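Cytochrome P450 (PDB 3WEC) catalyses the N-hydroxylation of the quinoline ring of aurachin alkaloids as a haem-containing monooxygenase, the step that confers their antibiotic activity. Local coordinates at residues Asp75-Thr78 with Ser79-Glu83; Lys194-Ala197 with Asp198-Ala202. All blocks are in the same frame, centred on the assembly; numbering follows the deposited sequence.

Contact 1: residues Asp75-Thr78 with Ser79-Glu83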
loop_
_atom_site.group_PDB
_atom_site.type_symbol
_atom_site.label_atom_id
_atom_site.label_comp_id
_atom_site.label_asym_id
_atom_site.label_seq_id
_atom_site.Cartn_x
_atom_site.Cartn_y
_atom_site.Cartn_z
ATOM N N ASP A 75 20.948 -1.461 8.252
ATOM C CA ASP A 75 22.195 -2.013 8.715
ATOM C C ASP A 75 21.855 -3.141 9.676
ATOM O O ASP A 75 22.350 -4.251 9.511
ATOM C CB ASP A 75 23.085 -0.940 9.373
ATOM C CG ASP A 75 23.594 0.109 8.381
ATOM O OD1 ASP A 75 23.370 -0.042 7.162
ATOM O OD2 ASP A 75 24.207 1.100 8.815
ATOM N N HIS A 76 20.965 -2.881 10.635
ATOM C CA HIS A 76 20.656 -3.885 11.653
ATOM C C HIS A 76 19.956 -5.082 11.069
ATOM O O HIS A 76 20.303 -6.224 11.378
ATOM C CB HIS A 76 19.870 -3.300 12.830
ATOM C CG HIS A 76 19.919 -4.166 14.083
ATOM N ND1 HIS A 76 18.817 -4.725 14.627
ATOM C CD2 HIS A 76 20.995 -4.580 14.873
ATOM C CE1 HIS A 76 19.167 -5.450 15.710
ATOM N NE2 HIS A 76 20.498 -5.356 15.859
ATOM N N LEU A 77 18.995 -4.831 10.186
ATOM C CA LEU A 77 18.165 -5.895 9.599
ATOM C C LEU A 77 19.013 -6.878 8.810
ATOM O O LEU A 77 18.861 -8.082 8.928
ATOM C CB LEU A 77 17.132 -5.281 8.667
ATOM C CG LEU A 77 15.729 -5.858 8.585
ATOM C CD1 LEU A 77 15.105 -5.424 7.264
ATOM C CD2 LEU A 77 15.698 -7.367 8.738
ATOM N N THR A 78 19.907 -6.305 8.018
ATOM C CA THR A 78 20.811 -6.968 7.094
ATOM C C THR A 78 21.803 -7.862 7.844
ATOM O O THR A 78 22.029 -9.016 7.455
ATOM C CB THR A 78 21.485 -5.864 6.228
ATOM O OG1 THR A 78 20.541 -5.388 5.246
ATOM C CG2 THR A 78 22.735 -6.319 5.560
ATOM N N SER A 79 22.361 -7.322 8.932
ATOM C CA SER A 79 23.253 -8.054 9.825
ATOM C C SER A 79 22.530 -9.207 10.483
ATOM O O SER A 79 23.117 -10.260 10.699
ATOM C CB SER A 79 23.796 -7.136 10.918
ATOM O OG SER A 79 24.322 -7.893 12.000
ATOM N N MET A 80 21.263 -8.995 10.819
ATOM C CA MET A 80 20.459 -10.026 11.465
ATOM C C MET A 80 20.044 -11.132 10.483
ATOM O O MET A 80 20.058 -12.319 10.809
ATOM C CB MET A 80 19.251 -9.402 12.175
ATOM C CG MET A 80 18.540 -10.333 13.148
ATOM S SD MET A 80 19.718 -11.307 14.113
ATOM C CE MET A 80 18.658 -12.412 15.054
ATOM N N MET A 81 19.706 -10.730 9.270
ATOM C CA MET A 81 19.265 -11.641 8.228
ATOM C C MET A 81 20.454 -12.379 7.617
ATOM O O MET A 81 20.292 -13.447 7.024
ATOM C CB MET A 81 18.537 -10.828 7.153
ATOM C CG MET A 81 17.351 -11.488 6.465
ATOM S SD MET A 81 16.128 -12.311 7.508
ATOM C CE MET A 81 15.931 -11.153 8.867
ATOM N N GLY A 82 21.646 -11.797 7.763
ATOM C CA GLY A 82 22.869 -12.316 7.143
ATOM C C GLY A 82 22.779 -12.260 5.632
ATOM O O GLY A 82 23.295 -13.139 4.949
ATOM N N GLU A 83 22.125 -11.216 5.116
ATOM C CA GLU A 83 21.790 -11.116 3.696
ATOM C C GLU A 83 21.744 -9.652 3.209
ATOM O O GLU A 83 21.451 -8.741 3.984
ATOM C CB GLU A 83 20.437 -11.796 3.459
ATOM C CG GLU A 83 20.217 -12.355 2.060
ATOM C CD GLU A 83 21.077 -13.572 1.763
ATOM O OE1 GLU A 83 21.394 -14.349 2.703
ATOM O OE2 GLU A 83 21.444 -13.743 0.579
#
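Two successive bends in the Met-81 side chain, at chi2 (47°) and chi3 (42°), curl it back on itself and set its terminal methyl against Leu-77. The pair lie alongside each other, one helical turn apart and pointing the same way, so that Leu-77 CD2 and Met-81 CE meet at 3.8 Å, methyl to methyl, with the sulfur farther off. Leu-77 is buried, while Met-81 also packs on Leu-44 and Phe-190.

The backbone below stays helical through Met-81. Met-81 N bonds to Leu-77 O at 2.8 Å, one of a run of i to i+4 bonds that includes Ser-79 N to Asp-75 O and Met-80 N to His-76 O. One residue later the pattern changes. Glu-83 N reaches back five residues to Thr-78 O, at 3.2 Å, while Gly-82 N makes a weak, bent bond to the same oxygen at 2.8 Å. Gly-82 takes a positive phi of 64°, turning the chain out of the helix. The glycine in left-handed helical conformation and the six-to-one bond from Glu-83 N to Thr-78 O are the hallmarks of a Schellman-type C-cap.

Thr-78 works on both sides of this ending. Its CG2, anti to the backbone N, faces the returning chain at 3.2 Å from Glu-83 O. OG1 stands beside the backbone N and makes a weak hydrogen bond to Phe-74 O, one turn back.

The chemistry thus divides by face: the apolar Leu-77/Met-81 pair lies on one face, Met-81 against neighbouring loops, while at the C-terminal end Thr-78 O accepts from Glu-83 N and weakly from Gly-82 N, which probably stabilises the point at which the helix stops.

Contact 2: residues Lys194-Ala197 with Asp198-Ala202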
loop_
_atom_site.group_PDB
_atom_site.type_symbol
_atom_site.label_atom_id
_atom_site.label_comp_id
_atom_site.label_asym_id
_atom_site.label_seq_id
_atom_site.Cartn_x
_atom_site.Cartn_y
_atom_site.Cartn_z
ATOM N N LYS A 194 19.241 -13.189 -7.323
ATOM C CA LYS A 194 20.127 -12.121 -7.830
ATOM C C LYS A 194 19.696 -11.495 -9.144
ATOM O O LYS A 194 19.642 -10.275 -9.258
ATOM C CB LYS A 194 21.560 -12.683 -8.016
ATOM C CG LYS A 194 21.661 -14.185 -8.347
ATOM C CD LYS A 194 20.393 -14.779 -8.977
ATOM C CE LYS A 194 20.052 -16.145 -8.400
ATOM N NZ LYS A 194 20.265 -17.253 -9.366
ATOM N N GLU A 195 19.421 -12.358 -10.126
ATOM C CA GLU A 195 19.007 -11.969 -11.478
ATOM C C GLU A 195 17.724 -11.136 -11.498
ATOM O O GLU A 195 17.462 -10.430 -12.477
ATOM C CB GLU A 195 18.833 -13.219 -12.365
ATOM C CG GLU A 195 17.867 -13.037 -13.538
ATOM C CD GLU A 195 17.775 -14.232 -14.479
ATOM O OE1 GLU A 195 16.685 -14.418 -15.071
ATOM O OE2 GLU A 195 18.774 -14.976 -14.641
ATOM N N VAL A 196 16.958 -11.241 -10.404
ATOM C CA VAL A 196 15.650 -10.664 -10.208
ATOM C C VAL A 196 15.794 -9.318 -9.504
ATOM O O VAL A 196 15.137 -8.338 -9.890
ATOM C CB VAL A 196 14.755 -11.617 -9.357
ATOM C CG1 VAL A 196 13.506 -10.905 -8.843
ATOM C CG2 VAL A 196 14.364 -12.843 -10.153
ATOM N N ALA A 197 16.658 -9.280 -8.480
ATOM C CA ALA A 197 17.114 -7.998 -7.887
ATOM C C ALA A 197 17.625 -7.126 -9.046
ATOM O O ALA A 197 17.087 -6.094 -9.303
ATOM C CB ALA A 197 18.233 -8.257 -6.859
ATOM N N ASP A 198 18.632 -7.601 -9.779
ATOM C CA ASP A 198 19.151 -6.926 -10.992
ATOM C C ASP A 198 18.056 -6.493 -11.963
ATOM O O ASP A 198 17.913 -5.289 -12.245
ATOM C CB ASP A 198 20.144 -7.840 -11.757
ATOM C CG ASP A 198 21.434 -8.083 -11.001
ATOM O OD1 ASP A 198 22.366 -8.666 -11.609
ATOM O OD2 ASP A 198 21.540 -7.691 -9.817
ATOM N N ARG A 199 17.272 -7.464 -12.453
ATOM C CA ARG A 199 16.131 -7.200 -13.341
ATOM C C ARG A 199 15.206 -6.065 -12.827
ATOM O O ARG A 199 14.557 -5.318 -13.594
ATOM C CB ARG A 199 15.328 -8.457 -13.383
ATOM C CG ARG A 199 14.524 -8.683 -14.625
ATOM C CD ARG A 199 15.058 -9.989 -15.151
ATOM N NE ARG A 199 14.053 -10.835 -15.759
ATOM C CZ ARG A 199 14.350 -11.711 -16.733
ATOM N NH1 ARG A 199 15.579 -11.768 -17.203
ATOM N NH2 ARG A 199 13.411 -12.469 -17.275
ATOM N N ARG A 200 15.165 -5.942 -11.515
ATOM C CA ARG A 200 14.231 -5.030 -10.829
ATOM C C ARG A 200 14.898 -3.683 -10.693
ATOM O O ARG A 200 14.264 -2.626 -10.847
ATOM C CB ARG A 200 14.010 -5.591 -9.443
ATOM C CG ARG A 200 12.642 -5.419 -8.824
ATOM C CD ARG A 200 11.974 -6.760 -8.726
ATOM N NE ARG A 200 11.538 -7.030 -7.367
ATOM C CZ ARG A 200 10.837 -8.093 -6.987
ATOM N NH1 ARG A 200 10.430 -9.021 -7.833
ATOM N NH2 ARG A 200 10.569 -8.246 -5.720
ATOM N N SER A 201 16.174 -3.724 -10.326
ATOM C CA SER A 201 17.083 -2.572 -10.397
ATOM C C SER A 201 17.147 -1.912 -11.759
ATOM O O SER A 201 17.122 -0.697 -11.856
ATOM C CB SER A 201 18.510 -2.995 -10.008
ATOM O OG SER A 201 18.713 -2.620 -8.659
ATOM N N ALA A 202 17.266 -2.697 -12.819
ATOM C CA ALA A 202 17.238 -2.077 -14.136
ATOM C C ALA A 202 15.919 -1.311 -14.269
ATOM O O ALA A 202 15.883 -0.234 -14.832
ATOM C CB ALA A 202 17.420 -3.090 -15.249
#
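Glu-195 and Arg-199 run side by side and point the same way, yet their flat ends do not meet edge to edge. The carboxylate and guanidinium planes differ by 31°, and Glu-195 OE1 sits over one guanidinium face, displaced toward its rim. OE1 and Arg-199 NH1 are 3.6 Å apart with no N-H aimed at the oxygen, so this salt bridge rests on charge alone. The extended glutamate, CG anti to the backbone N (chi1 155°), reaches up to an arginine that bends at chi2 and chi3 to meet it.

Val-196 and Arg-200 repeat the side-by-side arrangement one residue on: Val-196 CG1 lies 3.7 Å from Arg-200 NH1, the methyl coming obliquely to the guanidinium in a van der Waals contact. Arg-200 also rests on Pro-87, Val-185 and Ile-192.

Asp-198 folds its carboxylate back along the helix, bringing OD2 to 3.3 Å from Lys-194 O, two acceptors that should repel mildly.

Underneath, Ala-197 O is gripped twice. Ser-201 N bonds to it at 2.7 Å and Arg-200 N, a local i+3 bond, at 2.9 Å; a weak bond also joins Arg-200 N to Val-196 O. Side-chain pairs spaced i to i+4 along one surface are characteristic of an alpha-helix, here the first turns of helix 194-216, the G helix of the cytochrome P450 fold.

In the fold
Contact 1 closes the B' helix (73-81) and contact 2 opens the G helix (194-216), two elements that in P450s commonly border the substrate pocket. Their centres are 20 Å apart and their nearest atoms about 8 Å, without touching. Loops connect them indirectly: Phe-190, in the segment leading into the G helix, packs on the side chains of Met-81 and Glu-83, while Pro-87, soon after contact 1, meets Ala-197 and Arg-200. Neither contact is at the haem- or substrate-binding residues. The side chain of Leu-77 is about 7 Å from the bound aurachin intermediate and that of Arg-200 about 12 Å, so contact 1 is the nearer to the pocket and contact 2 is more remote.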